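Local coordinates for gram-negative insecticidal protein (Chromobacterium piscinae, PDB 6FBM) that acts as an insecticidal toxin of the MACPF family, probably inserting into membranes through its MAC/perforin domain and carrying a beta-tripod part, at residues A[161-166]-A[281-286]; A[343-348]-A[432-437]; A[406-411]-A[482-487]. All blocks are in the same frame, centred on the assembly; numbering follows the deposited sequence.

Contact 1: A[161-166]-A[281-286]; sequences MELFKR and QPIWAL
Ile-283 sends its CD1 against two consecutive side chains of helix 160-167, Leu-163 and Phe-164, in a buried apolar joint of the MAC/perforin fold. The methyl lies 3.7 Å from Leu-163 CD2, and the two aliphatic chains run past one another in opposite senses. It also meets the rim of the Phe-164 ring, near the ring plane, with CD1 of Ile-283 3.8 Å from CD1 of Phe-164. Reach comes from the Ile-283 conformation: CG1 sits between the backbone N and the carbonyl carbon, and an extended chi2 of 164° carries the methyl outward to the helix. Trp-284 adds the edge of its indole, where CE3 comes 3.8 Å from Phe-164 CZ, so the phenyl ring touches both residues through neighbouring atoms of its rim. No hydrogen bond crosses this joint.

A second shell packs round the indole. Pro-282 CB lies 3.2 Å above one face, offset toward the rim, while Phe-300 meets the indole edge-to-face and Leu-296 of helix 290-298 touches both Trp-284 and Leu-163. The Ile-283 backbone is tied to Pro-169, just before strand 170-177, which pairs antiparallel with strand 280-282. After strand 280-282 the chain turns, and Leu-286 N bonds Ile-283 O at 2.9 Å.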
ATOM      1  N   MET A 161      17.241  43.900 -16.624  1.00 37.37           N
ATOM      2  CA  MET A 161      16.199  43.090 -17.265  1.00 41.80           C
ATOM      3  C   MET A 161      16.548  41.599 -17.343  1.00 43.37           C
ATOM      4  O   MET A 161      15.697  40.742 -17.113  1.00 46.07           O
ATOM      5  CB  MET A 161      15.861  43.619 -18.678  1.00 42.32           C
ATOM      6  CG  MET A 161      14.998  44.875 -18.742  1.00 45.31           C
ATOM      7  SD  MET A 161      13.557  44.980 -17.639  1.00 42.14           S
ATOM      8  CE  MET A 161      14.356  45.892 -16.288  1.00 38.80           C
ATOM      9  N   GLU A 162      17.795  41.298 -17.681  1.00 43.49           N
ATOM     10  CA  GLU A 162      18.230  39.911 -17.768  1.00 44.96           C
ATOM     11  C   GLU A 162      18.280  39.298 -16.396  1.00 38.45           C
ATOM     12  O   GLU A 162      17.797  38.181 -16.201  1.00 36.45           O
ATOM     13  CB  GLU A 162      19.613  39.788 -18.404  1.00 50.43           C
ATOM     14  CG  GLU A 162      19.607  39.235 -19.821  1.00 53.89           C
ATOM     15  CD  GLU A 162      20.576  38.081 -19.950  1.00 58.27           C
ATOM     16  OE1 GLU A 162      21.528  38.166 -20.755  1.00 60.80           O
ATOM     17  OE2 GLU A 162      20.436  37.085 -19.174  1.00 64.70           O
ATOM     18  N   LEU A 163      18.888  40.031 -15.470  1.00 32.96           N
ATOM     19  CA  LEU A 163      18.985  39.590 -14.096  1.00 30.13           C
ATOM     20  C   LEU A 163      17.599  39.232 -13.602  1.00 29.38           C
ATOM     21  O   LEU A 163      17.402  38.141 -13.078  1.00 27.03           O
ATOM     22  CB  LEU A 163      19.611  40.666 -13.207  1.00 28.93           C
ATOM     23  CG  LEU A 163      19.951  40.240 -11.780  1.00 27.19           C
ATOM     24  CD1 LEU A 163      21.093  39.246 -11.774  1.00 27.18           C
ATOM     25  CD2 LEU A 163      20.338  41.454 -10.974  1.00 27.66           C
ATOM     26  N   PHE A 164      16.645  40.137 -13.818  1.00 29.62           N
ATOM     27  CA  PHE A 164      15.269  39.914 -13.388  1.00 31.31           C
ATOM     28  C   PHE A 164      14.571  38.760 -14.111  1.00 34.02           C
ATOM     29  O   PHE A 164      13.799  38.039 -13.477  1.00 35.49           O
ATOM     30  CB  PHE A 164      14.422  41.196 -13.490  1.00 28.85           C
ATOM     31  CG  PHE A 164      14.835  42.310 -12.551  1.00 26.77           C
ATOM     32  CD1 PHE A 164      15.594  42.074 -11.401  1.00 26.74           C
ATOM     33  CD2 PHE A 164      14.426  43.611 -12.813  1.00 25.63           C
ATOM     34  CE1 PHE A 164      15.956  43.119 -10.559  1.00 26.36           C
ATOM     35  CE2 PHE A 164      14.774  44.646 -11.964  1.00 25.86           C
ATOM     36  CZ  PHE A 164      15.539  44.403 -10.839  1.00 25.90           C
ATOM     37  N   LYS A 165      14.828  38.587 -15.405  1.00 38.54           N
ATOM     38  CA  LYS A 165      14.307  37.413 -16.129  1.00 45.21           C
ATOM     39  C   LYS A 165      14.892  36.106 -15.572  1.00 45.41           C
ATOM     40  O   LYS A 165      14.146  35.162 -15.283  1.00 47.57           O
ATOM     41  CB  LYS A 165      14.548  37.542 -17.644  1.00 51.40           C
ATOM     42  CG  LYS A 165      14.101  36.344 -18.484  1.00 56.23           C
ATOM     43  CD  LYS A 165      15.259  35.477 -18.951  1.00 58.80           C
ATOM     44  CE  LYS A 165      14.844  34.652 -20.180  1.00 57.87           C
ATOM     45  NZ  LYS A 165      14.646  35.420 -21.442  1.00 55.60           N
ATOM     46  N   ARG A 166      16.211  36.064 -15.401  1.00 42.86           N
ATOM     47  CA  ARG A 166      16.902  34.860 -14.914  1.00 39.26           C
ATOM     48  C   ARG A 166      16.499  34.450 -13.493  1.00 35.67           C
ATOM     49  O   ARG A 166      16.274  33.274 -13.229  1.00 36.67           O
ATOM     50  CB  ARG A 166      18.411  35.042 -14.933  1.00 43.26           C
ATOM     51  CG  ARG A 166      19.082  34.998 -16.290  1.00 48.01           C
ATOM     52  CD  ARG A 166      20.554  35.367 -16.162  1.00 52.07           C
ATOM     53  NE  ARG A 166      21.483  34.241 -16.407  1.00 58.44           N
ATOM     54  CZ  ARG A 166      22.425  34.175 -17.349  1.00 61.93           C
ATOM     55  NH1 ARG A 166      22.698  35.211 -18.116  1.00 63.06           N
ATOM     56  NH2 ARG A 166      23.169  33.083 -17.448  1.00 62.91           N
ATOM     57  N   GLN A 281      11.162  39.795  -0.879  1.00 20.05           N
ATOM     58  CA  GLN A 281      12.271  40.706  -0.642  1.00 19.38           C
ATOM     59  C   GLN A 281      13.001  40.875  -1.949  1.00 20.23           C
ATOM     60  O   GLN A 281      13.107  39.933  -2.714  1.00 19.87           O
ATOM     61  CB  GLN A 281      13.201  40.153   0.430  1.00 19.05           C
ATOM     62  CG  GLN A 281      12.564  40.095   1.815  1.00 18.53           C
ATOM     63  CD  GLN A 281      12.153  41.473   2.325  1.00 18.38           C
ATOM     64  OE1 GLN A 281      12.889  42.431   2.179  1.00 16.40           O
ATOM     65  NE2 GLN A 281      10.958  41.571   2.911  1.00 17.83           N
ATOM     66  N   PRO A 282      13.459  42.105  -2.247  1.00 20.06           N
ATOM     67  CA  PRO A 282      14.086  42.366  -3.534  1.00 19.23           C
ATOM     68  C   PRO A 282      15.462  41.766  -3.622  1.00 18.96           C
ATOM     69  O   PRO A 282      16.191  41.762  -2.627  1.00 19.77           O
ATOM     70  CB  PRO A 282      14.233  43.877  -3.526  1.00 20.09           C
ATOM     71  CG  PRO A 282      14.383  44.241  -2.074  1.00 20.55           C
ATOM     72  CD  PRO A 282      13.474  43.295  -1.370  1.00 20.36           C
ATOM     73  N   ILE A 283      15.826  41.273  -4.801  1.00 19.41           N
ATOM     74  CA  ILE A 283      17.193  40.778  -5.022  1.00 19.17           C
ATOM     75  C   ILE A 283      18.208  41.901  -5.005  1.00 18.70           C
ATOM     76  O   ILE A 283      19.369  41.657  -4.668  1.00 18.29           O
ATOM     77  CB  ILE A 283      17.385  39.945  -6.302  1.00 18.84           C
ATOM     78  CG1 ILE A 283      17.082  40.755  -7.580  1.00 18.91           C
ATOM     79  CG2 ILE A 283      16.520  38.699  -6.239  1.00 19.60           C
ATOM     80  CD1 ILE A 283      17.618  40.103  -8.838  1.00 18.06           C
ATOM     81  N   TRP A 284      17.790  43.116  -5.351  1.00 18.62           N
ATOM     82  CA  TRP A 284      18.754  44.236  -5.371  1.00 19.46           C
ATOM     83  C   TRP A 284      19.445  44.477  -4.017  1.00 19.69           C
ATOM     84  O   TRP A 284      20.649  44.663  -3.982  1.00 19.13           O
ATOM     85  CB  TRP A 284      18.167  45.525  -5.949  1.00 18.80           C
ATOM     86  CG  TRP A 284      16.885  46.015  -5.382  1.00 18.47           C
ATOM     87  CD1 TRP A 284      16.696  46.643  -4.177  1.00 18.07           C
ATOM     88  CD2 TRP A 284      15.611  45.981  -6.035  1.00 18.07           C
ATOM     89  NE1 TRP A 284      15.368  46.997  -4.042  1.00 18.68           N
ATOM     90  CE2 TRP A 284      14.683  46.600  -5.167  1.00 18.57           C
ATOM     91  CE3 TRP A 284      15.165  45.471  -7.259  1.00 18.72           C
ATOM     92  CZ2 TRP A 284      13.327  46.693  -5.472  1.00 19.35           C
ATOM     93  CZ3 TRP A 284      13.820  45.566  -7.576  1.00 19.52           C
ATOM     94  CH2 TRP A 284      12.915  46.176  -6.697  1.00 19.83           C
ATOM     95  N   ALA A 285      18.704  44.366  -2.912  1.00 20.18           N
ATOM     96  CA  ALA A 285      19.288  44.450  -1.560  1.00 19.13           C
ATOM     97  C   ALA A 285      20.452  43.468  -1.307  1.00 19.46           C
ATOM     98  O   ALA A 285      21.242  43.675  -0.387  1.00 19.23           O
ATOM     99  CB  ALA A 285      18.203  44.265  -0.499  1.00 18.64           C
ATOM    100  N   LEU A 286      20.554  42.410  -2.115  1.00 19.82           N
ATOM    101  CA  LEU A 286      21.638  41.430  -2.010  1.00 19.97           C
ATOM    102  C   LEU A 286      22.934  41.814  -2.715  1.00 22.61           C
ATOM    103  O   LEU A 286      23.970  41.156  -2.529  1.00 23.58           O
ATOM    104  CB  LEU A 286      21.162  40.089  -2.573  1.00 18.27           C
ATOM    105  CG  LEU A 286      19.931  39.486  -1.902  1.00 16.76           C
ATOM    106  CD1 LEU A 286      19.394  38.339  -2.757  1.00 16.56           C
ATOM    107  CD2 LEU A 286      20.297  39.026  -0.502  1.00 15.84           C
TER

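Contact 2: A[343-348]-A[432-437]; sequences VFNPST and PNLPDY
Thr-348 and Asp-436 make the closest approach between the end of segment 343-348 and the loop 432-437, through a hydrogen bond of 2.7 Å from Thr-348 OG1 to Asp-436 OD2. The hydroxyl reaches the carboxylate on the anti lone pair of OD2, turned away from OD1. At Thr-348 a chi1 of 53° places OG1 between the backbone N and the carbonyl carbon, facing the loop. The two side chains lie alongside each other, pointing opposite ways, and Asp-436 CB is 3.2 Å from Thr-348 OG1. Tight as this meeting is, its Asp-436 end lies at the margin of the contact.

Asn-345 and Leu-434 are more enclosed but looser in distance: the amide crosses the leucine at a slant, with Asn-345 ND2 3.5 Å from Leu-434 CD2. Here a polar group rests on a methyl, and Asn-345 OD1 takes its hydrogen bond elsewhere, from Gln-357 NE2. All four touching residues remain partly exposed. The loop is shaped by a type I beta turn from Leu-434 to Tyr-437, closed by Tyr-437 N to Leu-434 O at 3.0 Å.

In what is probably the beta-tripod part, strand 342-346 is the middle member of the sheet formed with strands 326-331 and 358-360. Met-354 of strand 352-354 touches both Asn-345 and Leu-434, and Leu-434 also packs on Val-421 of strand 421-426.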
ATOM      1  N   VAL A 343     -48.432  62.979 -26.587  1.00 10.29           N
ATOM      2  CA  VAL A 343     -47.328  62.185 -26.115  1.00  9.89           C
ATOM      3  C   VAL A 343     -47.284  60.885 -26.861  1.00  9.47           C
ATOM      4  O   VAL A 343     -48.292  60.390 -27.357  1.00  9.60           O
ATOM      5  CB  VAL A 343     -47.385  61.917 -24.603  1.00 10.14           C
ATOM      6  CG1 VAL A 343     -47.178  63.217 -23.831  1.00 10.17           C
ATOM      7  CG2 VAL A 343     -48.690  61.222 -24.198  1.00 10.13           C
ATOM      8  N   PHE A 344     -46.084  60.343 -26.953  1.00  9.72           N
ATOM      9  CA  PHE A 344     -45.834  59.163 -27.749  1.00  9.67           C
ATOM     10  C   PHE A 344     -44.904  58.228 -26.978  1.00  9.74           C
ATOM     11  O   PHE A 344     -43.902  58.677 -26.423  1.00 10.10           O
ATOM     12  CB  PHE A 344     -45.226  59.551 -29.122  1.00  9.63           C
ATOM     13  CG  PHE A 344     -46.150  60.346 -30.002  1.00  9.42           C
ATOM     14  CD1 PHE A 344     -46.393  61.704 -29.759  1.00  9.43           C
ATOM     15  CD2 PHE A 344     -46.759  59.757 -31.087  1.00  9.68           C
ATOM     16  CE1 PHE A 344     -47.243  62.429 -30.554  1.00  9.63           C
ATOM     17  CE2 PHE A 344     -47.609  60.486 -31.918  1.00  9.72           C
ATOM     18  CZ  PHE A 344     -47.855  61.829 -31.649  1.00 10.02           C
ATOM     19  N   ASN A 345     -45.270  56.950 -26.942  1.00  9.81           N
ATOM     20  CA  ASN A 345     -44.419  55.887 -26.455  1.00  9.85           C
ATOM     21  C   ASN A 345     -43.639  55.255 -27.601  1.00 10.35           C
ATOM     22  O   ASN A 345     -44.176  55.093 -28.685  1.00  9.87           O
ATOM     23  CB  ASN A 345     -45.247  54.781 -25.814  1.00  9.46           C
ATOM     24  CG  ASN A 345     -45.953  55.227 -24.580  1.00  9.03           C
ATOM     25  OD1 ASN A 345     -45.603  56.227 -23.980  1.00  8.33           O
ATOM     26  ND2 ASN A 345     -46.961  54.489 -24.205  1.00  9.19           N
ATOM     27  N   PRO A 346     -42.380  54.871 -27.339  1.00 11.14           N
ATOM     28  CA  PRO A 346     -41.649  54.062 -28.289  1.00 11.78           C
ATOM     29  C   PRO A 346     -42.048  52.609 -28.133  1.00 11.55           C
ATOM     30  O   PRO A 346     -42.299  52.159 -27.020  1.00 11.87           O
ATOM     31  CB  PRO A 346     -40.198  54.251 -27.866  1.00 12.27           C
ATOM     32  CG  PRO A 346     -40.269  54.472 -26.397  1.00 12.10           C
ATOM     33  CD  PRO A 346     -41.595  55.121 -26.115  1.00 11.67           C
ATOM     34  N   SER A 347     -42.147  51.896 -29.244  1.00 11.52           N
ATOM     35  CA  SER A 347     -42.454  50.477 -29.196  1.00 11.23           C
ATOM     36  C   SER A 347     -41.211  49.757 -28.814  1.00 10.87           C
ATOM     37  O   SER A 347     -40.139  50.072 -29.322  1.00 10.09           O
ATOM     38  CB  SER A 347     -43.007  49.955 -30.529  1.00 11.24           C
ATOM     39  OG  SER A 347     -44.327  50.419 -30.730  1.00 11.31           O
ATOM     40  N   THR A 348     -41.370  48.782 -27.927  1.00 11.40           N
ATOM     41  CA  THR A 348     -40.261  48.025 -27.375  1.00 12.20           C
ATOM     42  C   THR A 348     -40.382  46.544 -27.668  1.00 13.60           C
ATOM     43  O   THR A 348     -41.491  45.999 -27.711  1.00 13.81           O
ATOM     44  CB  THR A 348     -40.164  48.225 -25.832  1.00 12.06           C
ATOM     45  OG1 THR A 348     -41.414  47.939 -25.206  1.00 10.92           O
ATOM     46  CG2 THR A 348     -39.755  49.644 -25.501  1.00 12.06           C
ATOM     47  N   PRO A 432     -49.744  54.816 -15.398  1.00 19.23           N
ATOM     48  CA  PRO A 432     -49.127  54.228 -16.568  1.00 19.77           C
ATOM     49  C   PRO A 432     -49.071  52.704 -16.490  1.00 20.96           C
ATOM     50  O   PRO A 432     -48.861  52.134 -15.409  1.00 24.02           O
ATOM     51  CB  PRO A 432     -47.725  54.818 -16.559  1.00 18.64           C
ATOM     52  CG  PRO A 432     -47.830  56.060 -15.788  1.00 18.83           C
ATOM     53  CD  PRO A 432     -48.883  55.827 -14.771  1.00 18.90           C
ATOM     54  N   ASN A 433     -49.313  52.055 -17.620  1.00 22.54           N
ATOM     55  CA  ASN A 433     -49.212  50.615 -17.716  1.00 22.33           C
ATOM     56  C   ASN A 433     -48.230  50.404 -18.821  1.00 21.36           C
ATOM     57  O   ASN A 433     -48.584  50.378 -19.979  1.00 21.70           O
ATOM     58  CB  ASN A 433     -50.568  50.015 -18.055  1.00 23.37           C
ATOM     59  CG  ASN A 433     -50.493  48.543 -18.330  1.00 25.21           C
ATOM     60  OD1 ASN A 433     -49.580  47.838 -17.870  1.00 27.28           O
ATOM     61  ND2 ASN A 433     -51.436  48.072 -19.108  1.00 27.02           N
ATOM     62  N   LEU A 434     -46.969  50.302 -18.436  1.00 20.62           N
ATOM     63  CA  LEU A 434     -45.868  50.254 -19.374  1.00 20.09           C
ATOM     64  C   LEU A 434     -44.951  49.160 -18.874  1.00 19.50           C
ATOM     65  O   LEU A 434     -43.949  49.458 -18.214  1.00 20.43           O
ATOM     66  CB  LEU A 434     -45.127  51.576 -19.383  1.00 20.66           C
ATOM     67  CG  LEU A 434     -45.933  52.792 -19.841  1.00 21.45           C
ATOM     68  CD1 LEU A 434     -45.138  54.068 -19.553  1.00 21.92           C
ATOM     69  CD2 LEU A 434     -46.326  52.708 -21.317  1.00 22.20           C
ATOM     70  N   PRO A 435     -45.253  47.891 -19.218  1.00 18.61           N
ATOM     71  CA  PRO A 435     -44.432  46.785 -18.711  1.00 17.97           C
ATOM     72  C   PRO A 435     -42.946  46.920 -19.023  1.00 16.13           C
ATOM     73  O   PRO A 435     -42.140  46.427 -18.266  1.00 16.36           O
ATOM     74  CB  PRO A 435     -45.017  45.526 -19.411  1.00 18.03           C
ATOM     75  CG  PRO A 435     -46.342  45.945 -19.954  1.00 18.66           C
ATOM     76  CD  PRO A 435     -46.242  47.424 -20.215  1.00 18.77           C
ATOM     77  N   ASP A 436     -42.598  47.606 -20.101  1.00 14.86           N
ATOM     78  CA  ASP A 436     -41.217  47.714 -20.541  1.00 14.68           C
ATOM     79  C   ASP A 436     -40.586  49.056 -20.194  1.00 13.58           C
ATOM     80  O   ASP A 436     -39.520  49.389 -20.699  1.00 13.71           O
ATOM     81  CB  ASP A 436     -41.119  47.436 -22.054  1.00 16.10           C
ATOM     82  CG  ASP A 436     -41.556  46.014 -22.456  1.00 16.62           C
ATOM     83  OD1 ASP A 436     -41.523  45.082 -21.582  1.00 18.38           O
ATOM     84  OD2 ASP A 436     -41.883  45.838 -23.650  1.00 17.19           O
ATOM     85  N   TYR A 437     -41.210  49.828 -19.303  1.00 12.97           N
ATOM     86  CA  TYR A 437     -40.560  51.007 -18.727  1.00 11.96           C
ATOM     87  C   TYR A 437     -39.544  50.576 -17.678  1.00 11.75           C
ATOM     88  O   TYR A 437     -39.827  49.721 -16.829  1.00 10.34           O
ATOM     89  CB  TYR A 437     -41.569  51.961 -18.086  1.00 11.87           C
ATOM     90  CG  TYR A 437     -40.997  53.315 -17.709  1.00 11.67           C
ATOM     91  CD1 TYR A 437     -40.326  53.493 -16.517  1.00 11.86           C
ATOM     92  CD2 TYR A 437     -41.145  54.414 -18.552  1.00 12.00           C
ATOM     93  CE1 TYR A 437     -39.794  54.735 -16.168  1.00 12.48           C
ATOM     94  CE2 TYR A 437     -40.634  55.660 -18.204  1.00 12.38           C
ATOM     95  CZ  TYR A 437     -39.975  55.820 -17.007  1.00 12.45           C
ATOM     96  OH  TYR A 437     -39.466  57.045 -16.662  1.00 12.87           O
TER

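Contact 3: A[406-411]-A[482-487]; sequences CWRAIP and CFAGVP
Arg-408 NH2 and Gly-485 N converge on one carboxylate oxygen, OD2 of Asp-420, the first through a salt bridge and the second through a hydrogen bond. This shared anion joins edge strand 484-486 of one antiparallel sheet to strand 403-410 of another, in the region consistent with the beta-tripod fold. The strand axes approach to 7.8 Å with their directions at 118°, too far apart and too steeply inclined to pair as one sheet; Arg-408 and Asp-420 instead reach the Gly-485 backbone with their side chains.

The guanidinium forms the polar half of the contact. The Arg-408 chain bends at chi2 (-122°) and chi3, which turns the charged end toward Gly-485. There Gly-485 O lies at the guanidinium edge, near its plane and equally far (3.6 Å) from Arg-408 NH1 and NH2, too long to count as a hydrogen bond but probably favourable electrostatically. Ala-484 CB approaches obliquely, 4.2 Å from Arg-408 NH2. Since the site is buried, the Asp-420 carboxylate probably offsets much of the arginine charge.

Two residues earlier on strand 403-410, at Cys-406, the contact becomes apolar. Cys-406 and Phe-483 both pack on Met-422 and on Leu-469, which belong to strands 421-426 and 468-473 of the two sheets. Glycine at position 485 presents only its backbone to the thiol, and Cys-406 SG lies 4.3 Å from Gly-485 CA.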
ATOM      1  N   CYS A 406     -49.781  63.874 -15.016  1.00 14.53           N
ATOM      2  CA  CYS A 406     -48.373  63.651 -15.283  1.00 14.59           C
ATOM      3  C   CYS A 406     -47.874  62.694 -14.211  1.00 14.64           C
ATOM      4  O   CYS A 406     -48.026  62.977 -13.019  1.00 14.34           O
ATOM      5  CB  CYS A 406     -47.622  64.954 -15.189  1.00 14.42           C
ATOM      6  SG  CYS A 406     -45.877  64.765 -15.505  1.00 15.07           S
ATOM      7  N   TRP A 407     -47.295  61.564 -14.629  1.00 13.95           N
ATOM      8  CA  TRP A 407     -46.785  60.580 -13.678  1.00 13.65           C
ATOM      9  C   TRP A 407     -45.265  60.456 -13.735  1.00 14.19           C
ATOM     10  O   TRP A 407     -44.667  60.661 -14.792  1.00 13.47           O
ATOM     11  CB  TRP A 407     -47.395  59.225 -13.923  1.00 12.91           C
ATOM     12  CG  TRP A 407     -48.840  59.128 -13.657  1.00 12.63           C
ATOM     13  CD1 TRP A 407     -49.851  59.476 -14.506  1.00 12.78           C
ATOM     14  CD2 TRP A 407     -49.463  58.598 -12.491  1.00 12.19           C
ATOM     15  NE1 TRP A 407     -51.062  59.215 -13.938  1.00 12.46           N
ATOM     16  CE2 TRP A 407     -50.850  58.677 -12.690  1.00 12.54           C
ATOM     17  CE3 TRP A 407     -48.981  58.066 -11.286  1.00 12.36           C
ATOM     18  CZ2 TRP A 407     -51.771  58.240 -11.730  1.00 12.35           C
ATOM     19  CZ3 TRP A 407     -49.900  57.635 -10.332  1.00 12.24           C
ATOM     20  CH2 TRP A 407     -51.271  57.732 -10.562  1.00 12.39           C
ATOM     21  N   ARG A 408     -44.668  60.119 -12.584  1.00 14.88           N
ATOM     22  CA  ARG A 408     -43.238  59.837 -12.465  1.00 16.44           C
ATOM     23  C   ARG A 408     -43.044  58.429 -12.071  1.00 17.56           C
ATOM     24  O   ARG A 408     -43.742  57.928 -11.164  1.00 17.64           O
ATOM     25  CB  ARG A 408     -42.613  60.545 -11.291  1.00 17.54           C
ATOM     26  CG  ARG A 408     -42.042  61.870 -11.607  1.00 18.29           C
ATOM     27  CD  ARG A 408     -40.581  61.994 -11.287  1.00 18.42           C
ATOM     28  NE  ARG A 408     -40.404  63.305 -10.687  1.00 19.87           N
ATOM     29  CZ  ARG A 408     -40.485  64.481 -11.315  1.00 19.31           C
ATOM     30  NH1 ARG A 408     -40.308  65.568 -10.590  1.00 21.21           N
ATOM     31  NH2 ARG A 408     -40.690  64.603 -12.632  1.00 18.13           N
ATOM     32  N   ALA A 409     -42.045  57.803 -12.667  1.00 16.58           N
ATOM     33  CA  ALA A 409     -41.618  56.526 -12.173  1.00 16.55           C
ATOM     34  C   ALA A 409     -40.967  56.754 -10.811  1.00 16.23           C
ATOM     35  O   ALA A 409     -40.177  57.681 -10.627  1.00 18.14           O
ATOM     36  CB  ALA A 409     -40.646  55.885 -13.145  1.00 17.03           C
ATOM     37  N   ILE A 410     -41.367  55.949  -9.844  1.00 15.24           N
ATOM     38  CA  ILE A 410     -40.659  55.850  -8.591  1.00 14.89           C
ATOM     39  C   ILE A 410     -39.581  54.793  -8.826  1.00 14.26           C
ATOM     40  O   ILE A 410     -39.909  53.618  -9.026  1.00 13.29           O
ATOM     41  CB  ILE A 410     -41.572  55.441  -7.414  1.00 14.43           C
ATOM     42  CG1 ILE A 410     -42.746  56.399  -7.266  1.00 13.97           C
ATOM     43  CG2 ILE A 410     -40.769  55.441  -6.115  1.00 14.79           C
ATOM     44  CD1 ILE A 410     -43.862  55.865  -6.391  1.00 14.41           C
ATOM     45  N   PRO A 411     -38.304  55.205  -8.834  1.00 14.54           N
ATOM     46  CA  PRO A 411     -37.268  54.208  -9.095  1.00 15.41           C
ATOM     47  C   PRO A 411     -36.965  53.363  -7.871  1.00 17.43           C
ATOM     48  O   PRO A 411     -37.074  53.857  -6.728  1.00 19.29           O
ATOM     49  CB  PRO A 411     -36.037  55.048  -9.449  1.00 14.84           C
ATOM     50  CG  PRO A 411     -36.462  56.488  -9.367  1.00 14.66           C
ATOM     51  CD  PRO A 411     -37.725  56.529  -8.571  1.00 14.02           C
ATOM     52  N   CYS A 482     -37.006  63.373 -23.843  1.00 12.54           N
ATOM     53  CA  CYS A 482     -38.040  63.096 -22.876  1.00 12.65           C
ATOM     54  C   CYS A 482     -38.344  64.362 -22.093  1.00 12.23           C
ATOM     55  O   CYS A 482     -37.709  65.419 -22.307  1.00 11.27           O
ATOM     56  CB  CYS A 482     -37.540  61.968 -21.973  1.00 13.27           C
ATOM     57  SG  CYS A 482     -37.354  60.376 -22.853  1.00 13.03           S
ATOM     58  N   PHE A 483     -39.314  64.263 -21.189  1.00 12.38           N
ATOM     59  CA  PHE A 483     -39.683  65.411 -20.382  1.00 12.80           C
ATOM     60  C   PHE A 483     -39.763  65.104 -18.901  1.00 12.81           C
ATOM     61  O   PHE A 483     -39.747  63.950 -18.503  1.00 13.37           O
ATOM     62  CB  PHE A 483     -40.987  66.032 -20.882  1.00 12.78           C
ATOM     63  CG  PHE A 483     -42.108  65.071 -21.007  1.00 12.80           C
ATOM     64  CD1 PHE A 483     -42.286  64.367 -22.181  1.00 13.23           C
ATOM     65  CD2 PHE A 483     -43.010  64.894 -19.970  1.00 12.73           C
ATOM     66  CE1 PHE A 483     -43.340  63.476 -22.315  1.00 13.26           C
ATOM     67  CE2 PHE A 483     -44.075  64.025 -20.103  1.00 12.34           C
ATOM     68  CZ  PHE A 483     -44.240  63.317 -21.268  1.00 12.55           C
ATOM     69  N   ALA A 484     -39.820  66.161 -18.103  1.00 12.64           N
ATOM     70  CA  ALA A 484     -40.011  66.064 -16.673  1.00 13.08           C
ATOM     71  C   ALA A 484     -40.979  67.159 -16.276  1.00 13.78           C
ATOM     72  O   ALA A 484     -40.819  68.292 -16.714  1.00 14.79           O
ATOM     73  CB  ALA A 484     -38.689  66.272 -15.969  1.00 12.85           C
ATOM     74  N   GLY A 485     -41.979  66.833 -15.474  1.00 14.31           N
ATOM     75  CA  GLY A 485     -42.883  67.814 -14.907  1.00 15.14           C
ATOM     76  C   GLY A 485     -42.286  68.628 -13.757  1.00 16.78           C
ATOM     77  O   GLY A 485     -41.665  68.090 -12.835  1.00 18.24           O
ATOM     78  N   VAL A 486     -42.488  69.933 -13.820  1.00 17.75           N
ATOM     79  CA  VAL A 486     -42.234  70.849 -12.712  1.00 18.89           C
ATOM     80  C   VAL A 486     -43.603  71.322 -12.243  1.00 19.23           C
ATOM     81  O   VAL A 486     -44.413  71.730 -13.071  1.00 20.50           O
ATOM     82  CB  VAL A 486     -41.390  72.053 -13.189  1.00 19.31           C
ATOM     83  CG1 VAL A 486     -41.056  72.969 -12.048  1.00 19.35           C
ATOM     84  CG2 VAL A 486     -40.085  71.580 -13.831  1.00 19.35           C
ATOM     85  N   PRO A 487     -43.884  71.299 -10.924  1.00 20.32           N
ATOM     86  CA  PRO A 487     -45.269  71.600 -10.448  1.00 20.01           C
ATOM     87  C   PRO A 487     -45.647  73.110 -10.386  1.00 21.61           C
ATOM     88  O   PRO A 487     -46.382  73.537  -9.500  1.00 23.02           O
ATOM     89  CB  PRO A 487     -45.293  70.959  -9.058  1.00 18.82           C
ATOM     90  CG  PRO A 487     -43.899  71.092  -8.586  1.00 19.13           C
ATOM     91  CD  PRO A 487     -42.988  70.962  -9.794  1.00 19.96           C
TER

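Contact 1 belongs to the MAC/perforin part and stands about 64 and 63 Å, centre to centre, from contacts 2 and 3, which share what is probably the beta-tripod part on the other side of the chain's centre. Contacts 1 and 3 are buried, but the first is wholly apolar between a helix and a turn, whereas the third places an arginine and its counterion between two sheets. Contact 2 lies near the surface and has a single hydrogen bond, from a threonine hydroxyl to a carboxylate, beside one amide-methyl contact. The segments of contacts 2 and 3 alternate along the chain and touch directly: Pro-432 packs on Trp-407, Tyr-437 on Ala-409, and Val-343 on Phe-483.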